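Ferulic acid esterase, AmCE1/Fae1A (Anaeromyces mucronatus, PDB 5CXX) probably hydrolyses feruloyl esters to release ferulic acid, as an alpha/beta-hydrolase esterase of an anaerobic fungus. Local coordinates at residues N127-I130 with E131-P135; F205-E208 with I209-V213. All blocks are in the same frame, centred on the assembly; numbering follows the deposited sequence. Where two conformers were deposited one is given.

Contact 1: residues N127-I130 with E131-P135; sequences NELI and EVIMP
Glu128 and Val132, four residues apart on one face of helix 125-140, meet at an oblique angle: the bent side chain lays its carboxylate against the valine's CB and both methyls, with Glu128 OE2 3.8 Å from Val132 CB. Two torsions put it there, CG anti to the backbone N (chi1 179°) and a bend at chi2 of 66°. The Glu128 side chain crosses that of Ile133 at about a right angle, with Glu128 CG 3.9 Å from Ile133 CD1. Leu129 CD1 lies 4.1 Å from Met134 CG. Asn127 and Glu131 run side by side in the same direction, their amide and carboxylate planes 54° apart. Asn127 OD1 and Glu131 OE2, both acceptors, are 3.3 Å apart and unbonded; the amide turns to other partners, ND2 to Asn124 OD1 and OD1 to a glycerol probably from crystallisation.

Behind these side chains the backbone widens into a pi-type turn. Glu128 O accepts twice, from Val132 N, which sits above the carbonyl plane, and from Ile133 N at 2.9 Å, nearly in line with the C=O bond. The i to i+5 pattern repeats from Met134 N to Leu129 O. Pro135 has no N-H to give, and its CD lies 3.3 Å from Ile130 O at the kink.

The helix packs on the central sheet, with Val132 and Ile133 touching Tyr31 and Leu129 touching Tyr60. An alanine in place of Glu128 would probably leave the hydroxyls of Tyr31 and Ser33 without their carboxylate partner and uncover the flank of Val132. The buried carboxyl group is hydrogen-bonded through OE2 to Tyr31 OH and OE1 to Ser33 OG; with Arg40 in a long, weak ion pair, this is consistent with a charged Glu128 and ties the widened turn to strand 26-33.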
ATOM      1  N   ASN A 127      -2.121 -12.835  -6.275  1.00 16.86           N
ATOM      2  CA  ASN A 127      -2.846 -13.377  -7.393  1.00 17.36           C
ATOM      3  C   ASN A 127      -4.120 -12.550  -7.715  1.00 18.26           C
ATOM      4  O   ASN A 127      -4.413 -12.284  -8.888  1.00 17.64           O
ATOM      5  CB  ASN A 127      -3.222 -14.860  -7.124  1.00 18.01           C
ATOM      6  CG  ASN A 127      -1.968 -15.702  -6.989  1.00 21.74           C
ATOM      7  OD1 ASN A 127      -1.111 -15.605  -7.877  1.00 22.57           O
ATOM      8  ND2 ASN A 127      -1.781 -16.421  -5.873  1.00 22.08           N
ATOM      9  N   GLU A 128      -4.820 -12.117  -6.659  1.00 17.86           N
ATOM     10  CA  GLU A 128      -6.018 -11.246  -6.838  1.00 17.46           C
ATOM     11  C   GLU A 128      -5.637  -9.964  -7.562  1.00 16.81           C
ATOM     12  O   GLU A 128      -6.299  -9.582  -8.527  1.00 16.55           O
ATOM     13  CB  GLU A 128      -6.629 -10.902  -5.457  1.00 17.64           C
ATOM     14  CG  GLU A 128      -7.866  -9.968  -5.544  1.00 17.19           C
ATOM     15  CD  GLU A 128      -9.041 -10.667  -6.248  1.00 20.05           C
ATOM     16  OE1 GLU A 128      -9.019 -11.914  -6.410  1.00 19.31           O
ATOM     17  OE2 GLU A 128      -9.983  -9.956  -6.665  1.00 19.34           O
ATOM     18  N   LEU A 129      -4.520  -9.365  -7.143  1.00 15.95           N
ATOM     19  CA  LEU A 129      -4.145  -8.074  -7.742  1.00 15.78           C
ATOM     20  C   LEU A 129      -3.775  -8.277  -9.235  1.00 16.35           C
ATOM     21  O   LEU A 129      -4.241  -7.551 -10.115  1.00 17.31           O
ATOM     22  CB  LEU A 129      -2.993  -7.456  -6.920  1.00 16.00           C
ATOM     23  CG  LEU A 129      -2.489  -6.127  -7.562  1.00 16.84           C
ATOM     24  CD1 LEU A 129      -3.528  -5.018  -7.429  1.00 18.50           C
ATOM     25  CD2 LEU A 129      -1.155  -5.710  -6.853  1.00 16.90           C
ATOM     26  N   ILE A 130      -2.882  -9.251  -9.495  1.00 17.10           N
ATOM     27  CA  ILE A 130      -2.277  -9.355 -10.845  1.00 17.03           C
ATOM     28  C   ILE A 130      -3.225 -10.002 -11.839  1.00 17.82           C
ATOM     29  O   ILE A 130      -3.305  -9.564 -13.002  1.00 19.82           O
ATOM     30  CB  ILE A 130      -0.927 -10.125 -10.725  1.00 21.02           C
ATOM     31  CG1 ILE A 130       0.037  -9.225  -9.942  1.00 19.89           C
ATOM     32  CG2 ILE A 130      -0.404 -10.519 -12.096  1.00 20.30           C
ATOM     33  CD1 ILE A 130       1.356  -9.982  -9.532  1.00 19.37           C
ATOM     34  N   GLU A 131      -3.987 -11.015 -11.372  1.00 18.67           N
ATOM     35  CA  GLU A 131      -4.853 -11.773 -12.278  1.00 19.60           C
ATOM     36  C   GLU A 131      -6.254 -11.171 -12.433  1.00 18.36           C
ATOM     37  O   GLU A 131      -6.919 -11.463 -13.428  1.00 21.37           O
ATOM     38  CB  GLU A 131      -5.039 -13.231 -11.794  1.00 20.52           C
ATOM     39  CG  GLU A 131      -3.692 -13.965 -11.736  1.00 23.93           C
ATOM     40  CD  GLU A 131      -3.871 -15.372 -11.199  1.00 34.32           C
ATOM     41  OE1 GLU A 131      -4.981 -15.933 -11.266  1.00 42.58           O
ATOM     42  OE2 GLU A 131      -2.907 -15.920 -10.681  1.00 43.63           O
ATOM     43  N   VAL A 132      -6.707 -10.405 -11.435  1.00 19.36           N
ATOM     44  CA  VAL A 132      -8.124  -9.961 -11.444  1.00 18.74           C
ATOM     45  C   VAL A 132      -8.240  -8.445 -11.387  1.00 19.18           C
ATOM     46  O   VAL A 132      -8.902  -7.867 -12.273  1.00 19.14           O
ATOM     47  CB  VAL A 132      -8.937 -10.549 -10.287  1.00 19.27           C
ATOM     48  CG1 VAL A 132     -10.428 -10.173 -10.464  1.00 19.62           C
ATOM     49  CG2 VAL A 132      -8.835 -12.044 -10.347  1.00 19.39           C
ATOM     50  N   ILE A 133      -7.650  -7.809 -10.380  1.00 17.28           N
ATOM     51  CA  ILE A 133      -7.902  -6.380 -10.206  1.00 17.30           C
ATOM     52  C   ILE A 133      -7.220  -5.513 -11.271  1.00 19.41           C
ATOM     53  O   ILE A 133      -7.860  -4.614 -11.868  1.00 18.55           O
ATOM     54  CB  ILE A 133      -7.466  -5.929  -8.835  1.00 16.78           C
ATOM     55  CG1 ILE A 133      -8.464  -6.493  -7.768  1.00 16.44           C
ATOM     56  CG2 ILE A 133      -7.531  -4.375  -8.683  1.00 19.77           C
ATOM     57  CD1 ILE A 133      -7.976  -6.200  -6.327  1.00 17.54           C
ATOM     58  N   MET A 134      -5.975  -5.784 -11.564  1.00 17.95           N
ATOM     59  CA  MET A 134      -5.291  -4.986 -12.572  0.73 17.06           C
ATOM     60  C   MET A 134      -5.949  -5.096 -13.940  1.00 21.16           C
ATOM     61  O   MET A 134      -6.192  -4.076 -14.608  1.00 21.62           O
ATOM     62  CB  MET A 134      -3.798  -5.354 -12.648  0.73 19.46           C
ATOM     63  CG  MET A 134      -3.073  -4.733 -11.537  0.73 19.10           C
ATOM     64  SD  MET A 134      -1.372  -5.315 -11.532  0.73 21.20           S
ATOM     65  CE  MET A 134      -0.675  -4.131 -12.652  0.73 23.83           C
ATOM     66  N   PRO A 135      -6.313  -6.333 -14.393  1.00 19.15           N
ATOM     67  CA  PRO A 135      -7.054  -6.382 -15.672  1.00 22.17           C
ATOM     68  C   PRO A 135      -8.420  -5.674 -15.587  1.00 20.99           C
ATOM     69  O   PRO A 135      -8.853  -5.042 -16.553  1.00 23.37           O
ATOM     70  CB  PRO A 135      -7.232  -7.892 -15.925  1.00 23.94           C
ATOM     71  CG  PRO A 135      -6.047  -8.527 -15.177  1.00 24.36           C
ATOM     72  CD  PRO A 135      -5.837  -7.680 -13.970  1.00 20.90           C
TER

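Contact 2: residues F205-E208 with I209-V213; sequences FRAE and IQPIV
Ala207 and Ile209 approach across a bend in an otherwise extended backbone, where Glu208 turns the chain with phi/psi of -71/-66° between extended neighbours and Ala207 CB comes to 3.4 Å from Ile209 O. The Ala207 methyl points into this bend and also lies 4.4 Å from Pro211 CD, a loose apolar contact. Gln210 folds back beside it: CG stands anti to the carbonyl carbon (chi1 -77°) and the bend at chi2 brings Gln210 NE2 to 3.0 Å from Ala207 O. The amide nitrogen is hydrogen-bonded to Gln241 OE1, which also receives the N-H of Ala207, so one glutamine oxygen links both sides of the bend.

In the alpha/beta-hydrolase fold this segment is the connection that leads into strand 213-219 of the central sheet; it runs past helix 157-168, whose Tyr167 touches both Ala207 and Pro211. Ser170 OG bonds to Ile209 O, the same carbonyl that faces the Ala207 methyl. The Glu208 side chain extends outward from the bend, and its OE1 is hydrogen-bonded to a glycerol molecule probably carried over from crystallisation.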
ATOM      1  N   PHE A 205      14.963 -11.344  -0.322  1.00 21.97           N
ATOM      2  CA  PHE A 205      14.119 -10.121  -0.226  1.00 21.88           C
ATOM      3  C   PHE A 205      14.834  -9.032  -1.044  1.00 20.37           C
ATOM      4  O   PHE A 205      15.591  -8.199  -0.506  1.00 22.81           O
ATOM      5  CB  PHE A 205      13.938  -9.740   1.234  1.00 19.84           C
ATOM      6  CG  PHE A 205      12.909  -8.661   1.481  1.00 20.27           C
ATOM      7  CD1 PHE A 205      12.080  -8.187   0.476  1.00 19.67           C
ATOM      8  CD2 PHE A 205      12.776  -8.181   2.767  1.00 21.85           C
ATOM      9  CE1 PHE A 205      11.109  -7.198   0.795  1.00 21.31           C
ATOM     10  CE2 PHE A 205      11.809  -7.207   3.094  1.00 23.36           C
ATOM     11  CZ  PHE A 205      10.995  -6.705   2.071  1.00 20.50           C
ATOM     12  N   ARG A 206      14.660  -9.097  -2.359  1.00 23.09           N
ATOM     13  CA  ARG A 206      15.374  -8.243  -3.324  1.00 21.47           C
ATOM     14  C   ARG A 206      14.621  -8.351  -4.670  1.00 23.10           C
ATOM     15  O   ARG A 206      13.758  -9.233  -4.852  1.00 22.52           O
ATOM     16  CB  ARG A 206      16.849  -8.662  -3.466  1.00 23.50           C
ATOM     17  CG  ARG A 206      17.005 -10.092  -3.990  1.00 25.27           C
ATOM     18  CD  ARG A 206      18.439 -10.439  -4.327  1.00 28.26           C
ATOM     19  NE  ARG A 206      19.328 -10.361  -3.195  1.00 30.28           N
ATOM     20  CZ  ARG A 206      20.360  -9.501  -3.121  1.00 29.98           C
ATOM     21  NH1 ARG A 206      20.555  -8.597  -4.091  1.00 31.47           N
ATOM     22  NH2 ARG A 206      21.159  -9.525  -2.072  1.00 37.40           N
ATOM     23  N   ALA A 207      14.953  -7.486  -5.604  1.00 24.07           N
ATOM     24  CA  ALA A 207      14.304  -7.469  -6.916  1.00 24.77           C
ATOM     25  C   ALA A 207      15.371  -7.416  -7.951  1.00 28.14           C
ATOM     26  O   ALA A 207      16.394  -6.765  -7.731  1.00 30.78           O
ATOM     27  CB  ALA A 207      13.457  -6.252  -7.021  1.00 25.81           C
ATOM     28  N   GLU A 208      15.133  -8.039  -9.089  1.00 35.98           N
ATOM     29  CA  GLU A 208      16.069  -7.870 -10.169  1.00 38.00           C
ATOM     30  C   GLU A 208      15.920  -6.434 -10.681  1.00 39.86           C
ATOM     31  O   GLU A 208      16.890  -5.682 -10.464  1.00 45.19           O
ATOM     32  CB  GLU A 208      15.852  -8.919 -11.246  1.00 40.14           C
ATOM     33  CG  GLU A 208      17.095  -9.210 -11.997  1.00 33.34           C
ATOM     34  CD  GLU A 208      16.955 -10.435 -12.848  1.00 28.90           C
ATOM     35  OE1 GLU A 208      16.045 -11.261 -12.583  1.00 33.48           O
ATOM     36  OE2 GLU A 208      17.706 -10.600 -13.796  1.00 29.44           O
ATOM     37  N   ILE A 209      14.771  -6.030 -11.282  1.00 31.33           N
ATOM     38  CA  ILE A 209      14.545  -4.598 -11.650  1.00 26.76           C
ATOM     39  C   ILE A 209      14.127  -3.812 -10.415  1.00 25.28           C
ATOM     40  O   ILE A 209      13.170  -4.205  -9.730  1.00 26.80           O
ATOM     41  CB  ILE A 209      13.537  -4.391 -12.854  1.00 25.28           C
ATOM     42  CG1 ILE A 209      13.350  -2.871 -13.157  1.00 27.73           C
ATOM     43  CG2 ILE A 209      12.195  -5.085 -12.638  1.00 26.92           C
ATOM     44  CD1 ILE A 209      12.673  -2.631 -14.621  1.00 26.74           C
ATOM     45  N   GLN A 210      14.882  -2.756 -10.066  1.00 26.54           N
ATOM     46  CA  GLN A 210      14.668  -2.068  -8.775  1.00 27.91           C
ATOM     47  C   GLN A 210      13.371  -1.276  -8.779  1.00 23.72           C
ATOM     48  O   GLN A 210      13.071  -0.620  -9.786  1.00 25.90           O
ATOM     49  CB  GLN A 210      15.822  -1.088  -8.483  1.00 31.29           C
ATOM     50  CG  GLN A 210      17.075  -1.818  -8.008  1.00 33.53           C
ATOM     51  CD  GLN A 210      16.833  -2.583  -6.702  1.00 31.36           C
ATOM     52  OE1 GLN A 210      16.749  -1.982  -5.628  1.00 34.75           O
ATOM     53  NE2 GLN A 210      16.698  -3.899  -6.804  1.00 32.30           N
ATOM     54  N   PRO A 211      12.630  -1.273  -7.651  1.00 24.10           N
ATOM     55  CA  PRO A 211      11.570  -0.256  -7.559  1.00 23.15           C
ATOM     56  C   PRO A 211      12.076   1.127  -7.898  1.00 24.14           C
ATOM     57  O   PRO A 211      13.237   1.519  -7.564  1.00 25.63           O
ATOM     58  CB  PRO A 211      11.189  -0.306  -6.069  1.00 23.25           C
ATOM     59  CG  PRO A 211      11.475  -1.693  -5.635  1.00 22.90           C
ATOM     60  CD  PRO A 211      12.806  -1.964  -6.363  1.00 25.29           C
ATOM     61  N   ILE A 212      11.249   1.934  -8.562  1.00 22.37           N
ATOM     62  CA  ILE A 212      11.596   3.323  -8.794  1.00 22.54           C
ATOM     63  C   ILE A 212      11.688   4.065  -7.439  1.00 24.29           C
ATOM     64  O   ILE A 212      12.589   4.874  -7.211  1.00 25.20           O
ATOM     65  CB  ILE A 212      10.568   4.009  -9.731  1.00 23.97           C
ATOM     66  CG1 ILE A 212      10.500   3.208 -11.055  1.00 25.29           C
ATOM     67  CG2 ILE A 212      10.895   5.498  -9.965  1.00 24.96           C
ATOM     68  CD1 ILE A 212       9.313   3.627 -12.004  1.00 27.47           C
ATOM     69  N   VAL A 213      10.723   3.780  -6.564  1.00 23.19           N
ATOM     70  CA  VAL A 213      10.742   4.262  -5.175  1.00 20.70           C
ATOM     71  C   VAL A 213      10.298   3.090  -4.293  1.00 23.85           C
ATOM     72  O   VAL A 213       9.306   2.370  -4.621  1.00 22.41           O
ATOM     73  CB  VAL A 213       9.789   5.457  -4.959  1.00 24.56           C
ATOM     74  CG1 VAL A 213       9.753   5.841  -3.477  1.00 28.77           C
ATOM     75  CG2 VAL A 213      10.176   6.644  -5.802  1.00 25.17           C
TER

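Overall arrangement
Contact 1 comes first along the chain, within helix 125-140, and contact 2 follows in the loop between strands 194-196 and 213-219. Their centres are 20 Å apart and their nearest atoms about 12 Å, so they do not touch. What they share is the eight-stranded mixed sheet. Contact 1 packs against strands 26-33 and 58-62, the former an outermost strand, whereas contact 2 enters strand 213-219, next to the other outermost strand, 244-248. Strand 150-155 and helix 157-168, joined at a probable nucleophile elbow, lie between them in sequence. In sheet order, strand 150-155, which leads into that elbow, also lies between the strands contact 1 touches and the one contact 2 enters, within one alpha/beta-hydrolase framework.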